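Side-chain contacts in 3-dehydroshikimate dehydratase (Bacillus anthracis, PDB 3DX5), which catalyses the manganese-dependent dehydration of 3-dehydroshikimate to 3,4-dihydroxybenzoate, a building block of the siderophore petrobactin: residues 198-203 / 209-214; 213-216 / 222-225; 120-125 / 160-165; 88-93 / 135-140. All coordinates share one frame; numbering follows the deposited sequence. Where two conformers were deposited one is given.

Overall arrangement
All four contacts belong to one TIM barrel of the xylose isomerase-like family, and sample both ends of it. Contacts 1 and 2 are neighbours at the active-site end, centres about 7 Å apart; they share Pro213 and Asn214, and the side-chain ND2 of Asn215 bonds to the carbonyl O of Val210. Contact 1 holds a manganese ligand and two residues of the dihydroxybenzoate pocket, while in contact 2 the Val216 side chain lies about 4 Å from the same ligand. Contacts 3 and 4 lie farther off, centred about 27 and 26 Å from the centre of contact 1, though nearest atoms of contacts 1 and 4 are about 8 Å apart; contacts 3 and 4 touch through Pro165 and Tyr138.

Contact 1 (198-203 / 209-214); sequences HFKNIS and HVFEPN. With MN (manganese (II) ion), chain B; DHB (3,4-dihydroxybenzoic acid), chain D.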
# COMPACT_ATOMS: atom_id res chain seq x y z
N HIS A 198 -8.08 12.64 -13.83
CA HIS A 198 -6.80 12.43 -13.13
C HIS A 198 -5.73 13.11 -13.95
O HIS A 198 -5.66 12.90 -15.16
CB HIS A 198 -6.49 10.92 -13.04
CG HIS A 198 -7.14 10.24 -11.88
ND1 HIS A 198 -6.93 8.90 -11.57
CD2 HIS A 198 -8.00 10.72 -10.95
CE1 HIS A 198 -7.63 8.60 -10.49
NE2 HIS A 198 -8.29 9.68 -10.09
N PHE A 199 -4.88 13.88 -13.28
CA PHE A 199 -3.76 14.56 -13.92
C PHE A 199 -2.46 14.01 -13.32
O PHE A 199 -2.20 14.19 -12.12
CB PHE A 199 -3.78 16.07 -13.57
CG PHE A 199 -4.80 16.92 -14.35
CD1 PHE A 199 -5.75 16.35 -15.19
CD2 PHE A 199 -4.83 18.29 -14.15
CE1 PHE A 199 -6.68 17.15 -15.87
CE2 PHE A 199 -5.75 19.11 -14.82
CZ PHE A 199 -6.68 18.53 -15.69
N LYS A 200 -1.63 13.36 -14.13
CA LYS A 200 -0.27 13.05 -13.67
C LYS A 200 0.61 13.05 -14.91
O LYS A 200 0.09 13.06 -16.04
CB LYS A 200 -0.20 11.71 -12.87
CG LYS A 200 -0.70 10.43 -13.64
CD LYS A 200 -0.48 9.18 -12.77
CE LYS A 200 -0.90 7.87 -13.48
NZ LYS A 200 -2.38 7.83 -13.77
N ASN A 201 1.93 13.05 -14.75
CA ASN A 201 2.82 13.15 -15.91
C ASN A 201 4.03 12.27 -15.72
O ASN A 201 4.31 11.80 -14.60
CB ASN A 201 3.25 14.61 -16.15
CG ASN A 201 3.43 14.92 -17.64
OD1 ASN A 201 3.55 14.00 -18.47
ND2 ASN A 201 3.43 16.21 -17.99
N ILE A 202 4.80 12.06 -16.78
CA ILE A 202 5.98 11.21 -16.69
C ILE A 202 7.06 11.91 -17.50
O ILE A 202 6.74 12.65 -18.46
CB ILE A 202 5.66 9.78 -17.25
CG1 ILE A 202 6.73 8.79 -16.87
CG2 ILE A 202 5.49 9.78 -18.79
CD1 ILE A 202 6.63 8.31 -15.42
N SER A 203 8.34 11.72 -17.15
CA SER A 203 9.39 12.45 -17.92
C SER A 203 9.58 11.89 -19.33
O SER A 203 9.99 12.61 -20.23
CB SER A 203 10.74 12.47 -17.18
OG SER A 203 11.18 11.12 -17.00
N HIS A 209 6.11 2.15 -17.15
CA HIS A 209 5.88 0.96 -16.35
C HIS A 209 5.86 1.31 -14.83
O HIS A 209 5.41 0.50 -14.04
CB HIS A 209 6.99 -0.08 -16.63
CG HIS A 209 8.37 0.49 -16.47
ND1 HIS A 209 9.06 0.47 -15.27
CD2 HIS A 209 9.16 1.18 -17.33
CE1 HIS A 209 10.22 1.08 -15.41
NE2 HIS A 209 10.31 1.53 -16.65
N VAL A 210 6.35 2.48 -14.42
CA VAL A 210 6.30 2.83 -12.97
C VAL A 210 4.86 3.01 -12.49
O VAL A 210 4.59 2.89 -11.29
CB VAL A 210 7.16 4.06 -12.56
CG1 VAL A 210 8.64 3.81 -12.87
CG2 VAL A 210 6.60 5.40 -13.21
N PHE A 211 3.94 3.23 -13.43
CA PHE A 211 2.52 3.27 -13.09
C PHE A 211 1.80 1.93 -13.02
O PHE A 211 0.61 1.90 -12.74
CB PHE A 211 1.75 4.22 -13.99
CG PHE A 211 2.23 5.63 -13.89
CD1 PHE A 211 2.33 6.27 -12.64
CD2 PHE A 211 2.63 6.31 -15.02
CE1 PHE A 211 2.79 7.59 -12.54
CE2 PHE A 211 3.08 7.64 -14.93
CZ PHE A 211 3.16 8.27 -13.70
N GLU A 212 2.49 0.84 -13.25
CA GLU A 212 1.83 -0.44 -13.07
C GLU A 212 1.39 -0.54 -11.60
O GLU A 212 2.17 -0.22 -10.69
CB GLU A 212 2.77 -1.59 -13.44
CG GLU A 212 3.01 -1.67 -14.96
CD GLU A 212 4.07 -2.70 -15.34
OE1 GLU A 212 4.44 -3.50 -14.45
OE2 GLU A 212 4.53 -2.71 -16.51
N PRO A 213 0.13 -0.99 -11.36
CA PRO A 213 -0.46 -1.00 -10.02
C PRO A 213 0.44 -1.68 -8.99
O PRO A 213 0.64 -1.14 -7.91
CB PRO A 213 -1.81 -1.72 -10.23
CG PRO A 213 -2.22 -1.22 -11.64
CD PRO A 213 -0.88 -1.31 -12.42
N ASN A 214 1.02 -2.82 -9.32
CA ASN A 214 1.87 -3.49 -8.34
C ASN A 214 3.06 -2.63 -7.90
O ASN A 214 3.46 -2.68 -6.73
CB ASN A 214 2.41 -4.80 -8.87
CG ASN A 214 1.36 -5.89 -8.92
OD1 ASN A 214 0.35 -5.82 -8.24
ND2 ASN A 214 1.61 -6.92 -9.71
MN MN B . -5.48 7.32 -12.33
C1 DHB D . -4.21 3.48 -9.64
C2 DHB D . -4.54 4.52 -10.50
C3 DHB D . -3.68 4.85 -11.56
O3 DHB D . -3.93 5.86 -12.46
C4 DHB D . -2.46 4.06 -11.75
O4 DHB D . -1.67 4.41 -12.78
C5 DHB D . -2.17 3.01 -10.89
C6 DHB D . -3.05 2.73 -9.83
C DHB D . -5.16 3.17 -8.49
O1 DHB D . -4.97 2.23 -7.70
O2 DHB D . -6.23 3.93 -8.29
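Lys200 lays its aliphatic chain over one face of the Phe211 ring, CE standing 3.7 Å from the ring centroid and 12° off the normal, a CH-pi contact. Its CG sits between the backbone N and the carbonyl carbon (chi1 58°); from there the chain runs straight to CE and bends at the last torsion (chi4 -64°), lifting NZ away from the face, above the ring and toward the ligand. At 5.2 Å from the Phe211 centroid NZ adds at most a weak cation-pi attraction, and it donates to DHB O3 at 2.8 Å. The opposite face of Phe211 is covered by CG2 of Val210, and the carbonyl O of Asn201 lies at the ring edge, in plane, 3.8 Å from CZ. Ile202, with CG1 anti to the backbone N, sends CD1 obliquely against the ring at 3.6 Å from Phe211 CE2, and on to Val210 CG2 at 3.7 Å. His198 binds the manganese through ND1 at 2.3 Å, and its NE2 is held by Glu33; Glu142, Asp172 and Glu253 complete the protein ligands. DHB O3 is also on the metal, at 2.1 Å, whereas O4 makes a weak bond to the backbone O of Phe211. Lys200 NZ also forms a salt bridge with Asp172 and a hydrogen bond with Glu253. A cation and the metal thus both face O3, which would probably stabilise negative charge there.

Contact 2 (213-216 / 222-225); sequences PNNV and NRTG
The carboxamide of Asn215 faces the backbone of Asn222 and bonds to it twice. With CG anti to the backbone N, the side chain leaves the helix so that ND2 donates to Asn222 O at 2.8 Å, nearly within its own amide plane and on a lone pair of the acceptor, while OD1 accepts from Asn222 N at 2.9 Å through a more bent bond. The Asn222 amide is turned almost perpendicular to that of Asn215, at 85°, and points away from it. Its OD1 serves its own loop, taking Thr224 OG1 in the carbonyl plane and Thr224 N, at 3.1 Å, from well above that plane.

Arg223 slides past Asn215 in the opposite direction, its guanidinium inclined 69° to the amide. A bend at chi2 folds the chain back toward the helix, where NH1 meets Asn215 O at 2.8 Å in an almost straight bond (177°). That oxygen lies in the guanidinium plane, although NH1 stands above the plane of the carbonyl. Asn215 ND2 also bonds to Val210 O, which ties the helix to the turn before it. Asn222 OD1 and Thr224 N form an Asx turn, and the whole clasps the short helix 213-217 to the loop leading into strand 226-227, beside the substrate-binding Tyr217 in the region over the barrel's active site.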
# COMPACT_ATOMS: atom_id res chain seq x y z
N PRO A 213 0.13 -0.99 -11.36
CA PRO A 213 -0.46 -1.00 -10.02
C PRO A 213 0.44 -1.68 -8.99
O PRO A 213 0.64 -1.14 -7.91
CB PRO A 213 -1.81 -1.72 -10.23
CG PRO A 213 -2.22 -1.22 -11.64
CD PRO A 213 -0.88 -1.31 -12.42
N ASN A 214 1.02 -2.82 -9.32
CA ASN A 214 1.87 -3.49 -8.34
C ASN A 214 3.06 -2.63 -7.90
O ASN A 214 3.46 -2.68 -6.73
CB ASN A 214 2.41 -4.80 -8.87
CG ASN A 214 1.36 -5.89 -8.92
OD1 ASN A 214 0.35 -5.82 -8.24
ND2 ASN A 214 1.61 -6.92 -9.71
N ASN A 215 3.61 -1.85 -8.83
CA ASN A 215 4.73 -0.99 -8.53
C ASN A 215 4.27 0.22 -7.69
O ASN A 215 4.96 0.64 -6.74
CB ASN A 215 5.46 -0.54 -9.81
CG ASN A 215 6.66 0.34 -9.49
OD1 ASN A 215 7.62 -0.12 -8.89
ND2 ASN A 215 6.57 1.62 -9.81
N VAL A 216 3.11 0.77 -8.06
CA VAL A 216 2.51 1.88 -7.33
C VAL A 216 2.19 1.49 -5.88
O VAL A 216 2.47 2.29 -4.96
CB VAL A 216 1.26 2.43 -8.05
CG1 VAL A 216 0.44 3.40 -7.11
CG2 VAL A 216 1.66 3.17 -9.33
N ASN A 222 9.50 1.64 -7.65
CA ASN A 222 10.24 2.63 -8.43
C ASN A 222 9.40 3.90 -8.71
O ASN A 222 8.23 3.80 -9.13
CB ASN A 222 10.63 1.97 -9.76
CG ASN A 222 11.67 2.76 -10.53
OD1 ASN A 222 12.22 3.75 -10.03
ND2 ASN A 222 11.96 2.30 -11.77
N ARG A 223 9.96 5.08 -8.46
CA ARG A 223 9.26 6.35 -8.76
C ARG A 223 9.97 7.15 -9.87
O ARG A 223 9.52 8.23 -10.22
CB ARG A 223 9.09 7.22 -7.50
CG ARG A 223 8.48 6.47 -6.26
CD ARG A 223 7.08 5.89 -6.54
NE ARG A 223 6.59 5.12 -5.41
CZ ARG A 223 6.08 3.90 -5.48
NH1 ARG A 223 5.97 3.27 -6.63
NH2 ARG A 223 5.68 3.31 -4.38
N THR A 224 11.04 6.60 -10.42
CA THR A 224 11.80 7.28 -11.49
C THR A 224 10.90 7.70 -12.63
O THR A 224 10.04 6.93 -13.07
CB THR A 224 12.90 6.36 -12.05
OG1 THR A 224 13.80 6.08 -11.00
CG2 THR A 224 13.73 7.01 -13.20
N GLY A 225 11.06 8.94 -13.09
CA GLY A 225 10.27 9.43 -14.23
C GLY A 225 8.97 10.12 -13.84
O GLY A 225 8.40 10.82 -14.64

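Contact 3 (120-125 / 160-165); sequences EYVNRI and GEVDHP
Apolar contact joins the two helices of this junction, with Val122 and Val162 at its centre. The CG1 methyl of Val122, anti to the backbone N (chi1 163°), approaches CG2 of Val162 at 4.0 Å. The same CG2 meets Ile125 one helical turn on, at 3.9 Å from its CG2, the two side chains crossing at about a right angle. Val162 CG2 thus rests against both residues of helix 115-134 and also lies 3.9 Å from the carbonyl O of Val122. Backbones come close here, the CA atoms of Val122 and Val162 being 5.5 Å apart.

The Val122 methyl that faces Val162 also meets a polar atom: its CG1 touches the carbonyl O of Glu161 at 3.5 Å, while the other methyl, CG2, lies against the Glu161 side chain, 3.9 Å from both CB and OE1. The Val122 and Glu161 side chains cross at about a right angle, so the valine branch abuts the stem of the glutamate as well as one carboxylate oxygen.

Two arginines of helix 115-134 add polar links to this apolar core. Glu161 OE1 is engaged by Arg118 in a salt bridge, which joins the same two helices just beside Val122. Arg126 donates to the carbonyl of Val162 near the end of helix 152-162. Ile125 and Val162 both continue onto Leu167 of strand 167-172, so the contact joins two successive outer helices of the barrel over the strand that follows the second.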
# COMPACT_ATOMS: atom_id res chain seq x y z
N GLU A 120 -19.83 -10.92 -21.16
CA GLU A 120 -20.11 -11.12 -19.74
C GLU A 120 -19.73 -9.89 -18.86
O GLU A 120 -20.44 -9.55 -17.91
CB GLU A 120 -19.49 -12.43 -19.23
CG GLU A 120 -19.80 -12.76 -17.79
CD GLU A 120 -21.29 -12.76 -17.47
OE1 GLU A 120 -22.13 -12.85 -18.41
OE2 GLU A 120 -21.62 -12.67 -16.27
N TYR A 121 -18.63 -9.20 -19.19
CA TYR A 121 -18.22 -8.05 -18.39
C TYR A 121 -19.15 -6.85 -18.66
O TYR A 121 -19.49 -6.12 -17.73
CB TYR A 121 -16.76 -7.66 -18.66
CG TYR A 121 -15.67 -8.56 -18.07
CD1 TYR A 121 -15.68 -9.96 -18.24
CD2 TYR A 121 -14.61 -7.99 -17.38
CE1 TYR A 121 -14.65 -10.76 -17.70
CE2 TYR A 121 -13.59 -8.77 -16.85
CZ TYR A 121 -13.62 -10.14 -17.02
OH TYR A 121 -12.59 -10.86 -16.50
N VAL A 122 -19.57 -6.66 -19.92
CA VAL A 122 -20.57 -5.61 -20.22
C VAL A 122 -21.84 -5.80 -19.38
O VAL A 122 -22.35 -4.85 -18.76
CB VAL A 122 -20.92 -5.60 -21.75
CG1 VAL A 122 -22.24 -4.82 -22.05
CG2 VAL A 122 -19.77 -5.02 -22.55
N ASN A 123 -22.36 -7.03 -19.35
CA ASN A 123 -23.53 -7.34 -18.54
C ASN A 123 -23.34 -7.03 -17.04
O ASN A 123 -24.27 -6.54 -16.40
CB ASN A 123 -23.99 -8.78 -18.75
CG ASN A 123 -24.47 -9.04 -20.19
OD1 ASN A 123 -24.77 -8.09 -20.96
ND2 ASN A 123 -24.51 -10.31 -20.57
N ARG A 124 -22.16 -7.33 -16.51
CA ARG A 124 -21.87 -7.05 -15.09
C ARG A 124 -21.71 -5.58 -14.76
O ARG A 124 -22.23 -5.12 -13.73
CB ARG A 124 -20.65 -7.84 -14.63
CG ARG A 124 -21.05 -9.30 -14.42
CD ARG A 124 -19.86 -10.17 -14.19
NE ARG A 124 -20.31 -11.51 -13.79
CZ ARG A 124 -19.62 -12.32 -13.00
NH1 ARG A 124 -18.43 -11.97 -12.55
NH2 ARG A 124 -20.13 -13.50 -12.67
N ILE A 125 -21.03 -4.84 -15.63
CA ILE A 125 -20.96 -3.38 -15.46
C ILE A 125 -22.38 -2.79 -15.47
O ILE A 125 -22.69 -1.89 -14.69
CB ILE A 125 -20.09 -2.73 -16.55
CG1 ILE A 125 -18.63 -3.18 -16.41
CG2 ILE A 125 -20.13 -1.17 -16.47
CD1 ILE A 125 -17.84 -2.96 -17.72
N GLY A 160 -21.00 2.40 -25.37
CA GLY A 160 -22.14 2.07 -26.24
C GLY A 160 -22.66 0.67 -25.96
O GLY A 160 -23.85 0.44 -26.07
N GLU A 161 -21.80 -0.27 -25.55
CA GLU A 161 -22.28 -1.64 -25.30
C GLU A 161 -23.08 -1.74 -23.99
O GLU A 161 -24.10 -2.46 -23.91
CB GLU A 161 -21.11 -2.63 -25.29
CG GLU A 161 -20.40 -2.83 -26.65
CD GLU A 161 -18.98 -3.46 -26.55
OE1 GLU A 161 -18.22 -3.22 -25.59
OE2 GLU A 161 -18.59 -4.21 -27.47
N VAL A 162 -22.62 -1.05 -22.95
CA VAL A 162 -23.34 -1.06 -21.67
C VAL A 162 -24.65 -0.25 -21.80
O VAL A 162 -25.73 -0.71 -21.37
CB VAL A 162 -22.49 -0.50 -20.50
CG1 VAL A 162 -23.33 -0.33 -19.23
CG2 VAL A 162 -21.26 -1.42 -20.21
N ASP A 163 -24.54 0.94 -22.39
CA ASP A 163 -25.68 1.77 -22.72
C ASP A 163 -26.55 2.01 -21.48
O ASP A 163 -27.74 1.72 -21.48
CB ASP A 163 -26.47 1.12 -23.87
CG ASP A 163 -27.48 2.06 -24.50
OD1 ASP A 163 -27.39 3.29 -24.27
OD2 ASP A 163 -28.37 1.58 -25.22
N HIS A 164 -25.95 2.51 -20.40
CA HIS A 164 -26.69 2.80 -19.18
C HIS A 164 -26.38 4.26 -18.79
O HIS A 164 -25.23 4.65 -18.87
CB HIS A 164 -26.28 1.86 -18.04
CG HIS A 164 -27.18 1.94 -16.85
ND1 HIS A 164 -27.12 2.97 -15.94
CD2 HIS A 164 -28.18 1.12 -16.43
CE1 HIS A 164 -28.04 2.79 -15.00
NE2 HIS A 164 -28.70 1.67 -15.28
N PRO A 165 -27.41 5.05 -18.35
CA PRO A 165 -27.21 6.46 -18.00
C PRO A 165 -26.30 6.73 -16.80
O PRO A 165 -25.83 7.85 -16.65
CB PRO A 165 -28.64 6.97 -17.73
CG PRO A 165 -29.47 5.76 -17.51
CD PRO A 165 -28.85 4.69 -18.38

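Contact 4 (88-93 / 135-140); sequences QLAILA and HNMYVL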
# COMPACT_ATOMS: atom_id res chain seq x y z
N GLN A 88 -21.97 -1.54 0.44
CA GLN A 88 -21.22 -0.83 1.47
C GLN A 88 -20.67 0.53 0.94
O GLN A 88 -20.71 1.54 1.63
CB GLN A 88 -20.12 -1.73 2.07
CG GLN A 88 -19.18 -1.03 3.11
CD GLN A 88 -19.91 -0.45 4.33
OE1 GLN A 88 -21.12 -0.72 4.56
NE2 GLN A 88 -19.19 0.34 5.12
N LEU A 89 -20.17 0.54 -0.29
CA LEU A 89 -19.73 1.77 -0.92
C LEU A 89 -20.84 2.83 -1.02
O LEU A 89 -20.56 4.02 -0.85
CB LEU A 89 -19.10 1.51 -2.30
CG LEU A 89 -17.70 0.89 -2.32
CD1 LEU A 89 -17.39 0.34 -3.69
CD2 LEU A 89 -16.66 1.92 -1.93
N ALA A 90 -22.08 2.41 -1.25
CA ALA A 90 -23.21 3.33 -1.29
C ALA A 90 -23.45 3.93 0.09
O ALA A 90 -23.77 5.11 0.22
CB ALA A 90 -24.48 2.60 -1.82
N ILE A 91 -23.28 3.12 1.14
CA ILE A 91 -23.33 3.64 2.51
C ILE A 91 -22.24 4.73 2.76
O ILE A 91 -22.53 5.86 3.28
CB ILE A 91 -23.22 2.49 3.55
CG1 ILE A 91 -24.56 1.74 3.60
CG2 ILE A 91 -22.82 3.03 4.92
CD1 ILE A 91 -24.58 0.48 4.46
N LEU A 92 -21.00 4.39 2.40
CA LEU A 92 -19.87 5.33 2.52
C LEU A 92 -20.11 6.60 1.69
O LEU A 92 -19.90 7.71 2.18
CB LEU A 92 -18.53 4.66 2.14
CG LEU A 92 -18.11 3.43 2.95
CD1 LEU A 92 -16.87 2.83 2.35
CD2 LEU A 92 -17.85 3.76 4.45
N ALA A 93 -20.56 6.46 0.45
CA ALA A 93 -20.80 7.65 -0.40
C ALA A 93 -21.87 8.55 0.20
O ALA A 93 -21.77 9.77 0.15
CB ALA A 93 -21.19 7.25 -1.82
N HIS A 135 -29.30 4.59 -5.90
CA HIS A 135 -28.79 5.56 -4.93
C HIS A 135 -28.46 6.90 -5.56
O HIS A 135 -27.82 7.72 -4.93
CB HIS A 135 -27.50 5.03 -4.29
CG HIS A 135 -27.67 3.71 -3.61
ND1 HIS A 135 -28.19 3.60 -2.34
CD2 HIS A 135 -27.44 2.45 -4.03
CE1 HIS A 135 -28.26 2.33 -2.00
NE2 HIS A 135 -27.80 1.60 -3.01
N ASN A 136 -28.89 7.08 -6.81
CA ASN A 136 -28.50 8.23 -7.64
C ASN A 136 -26.99 8.48 -7.63
O ASN A 136 -26.54 9.59 -7.36
CB ASN A 136 -29.25 9.48 -7.22
CG ASN A 136 -30.74 9.32 -7.35
OD1 ASN A 136 -31.46 9.36 -6.38
ND2 ASN A 136 -31.19 9.08 -8.56
N MSE A 137 -26.24 7.43 -7.93
CA MSE A 137 -24.79 7.52 -7.93
C MSE A 137 -24.26 7.02 -9.27
O MSE A 137 -24.87 6.17 -9.90
CB MSE A 137 -24.23 6.66 -6.79
CG MSE A 137 -24.55 7.21 -5.40
SE MSE A 137 -24.07 5.89 -4.05
CE MSE A 137 -24.93 6.66 -2.43
N TYR A 138 -23.11 7.56 -9.68
CA TYR A 138 -22.51 7.24 -10.96
C TYR A 138 -21.31 6.35 -10.77
O TYR A 138 -20.51 6.55 -9.82
CB TYR A 138 -22.08 8.51 -11.70
CG TYR A 138 -23.26 9.40 -12.03
CD1 TYR A 138 -24.04 9.17 -13.18
CD2 TYR A 138 -23.66 10.41 -11.15
CE1 TYR A 138 -25.16 9.95 -13.47
CE2 TYR A 138 -24.79 11.22 -11.44
CZ TYR A 138 -25.51 10.98 -12.61
OH TYR A 138 -26.61 11.74 -12.89
N VAL A 139 -21.17 5.40 -11.71
CA VAL A 139 -20.01 4.54 -11.79
C VAL A 139 -19.06 5.11 -12.84
O VAL A 139 -19.38 5.15 -14.03
CB VAL A 139 -20.43 3.08 -12.19
CG1 VAL A 139 -19.20 2.17 -12.36
CG2 VAL A 139 -21.38 2.54 -11.16
N LEU A 140 -17.87 5.52 -12.41
CA LEU A 140 -16.88 6.05 -13.34
C LEU A 140 -15.81 5.01 -13.63
O LEU A 140 -15.08 4.59 -12.71
CB LEU A 140 -16.20 7.29 -12.76
CG LEU A 140 -16.98 8.60 -12.92
CD1 LEU A 140 -18.30 8.58 -12.07
CD2 LEU A 140 -16.11 9.77 -12.55
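A methyl group stands almost exactly over the middle of an imidazole: Ala90 CB lies 3.6 Å from the centroid of the His135 ring and only 6° off its normal. All five ring atoms are nearly equidistant from this carbon, NE2 and CD2 being closest at 3.7 Å, so the CH-pi contact uses the face of the ring rather than an edge. His135 reaches this place with CG anti to its carbonyl carbon (chi1 -58°) and the ring turned crosswise to the side-chain stem (chi2 -81°), which presents its flat side to the helix.

The neighbouring contact is made by Met137, present as selenomethionine and modelled in two conformers. In the conformer described, the chain is extended beyond CG and runs to helix 79-96, with SE 4.0 Å from Ala90 CB. Its terminal CE sits 3.8 Å from Ala93 CB. The approach of the imidazole to Ala90, and of the long selenomethionine to Ala90 and Ala93, is consistent with the small alanines facing this side of the helix. No hydrogen bond spans the two segments.

His135 and Met137 flank Asn136, whose positive phi makes it the C-prime residue of a Schellman motif closing helix 115-134. The chain then passes into strand 138-142, which pairs in parallel with strands 100-103 and 167-172. Met137 also touches Phe132, and Ala93 touches Thr98 in the loop leading to strand 100-103. Through His135 and Met137, helix 79-96 is packed against the turn joining the next outer helix to its barrel strand.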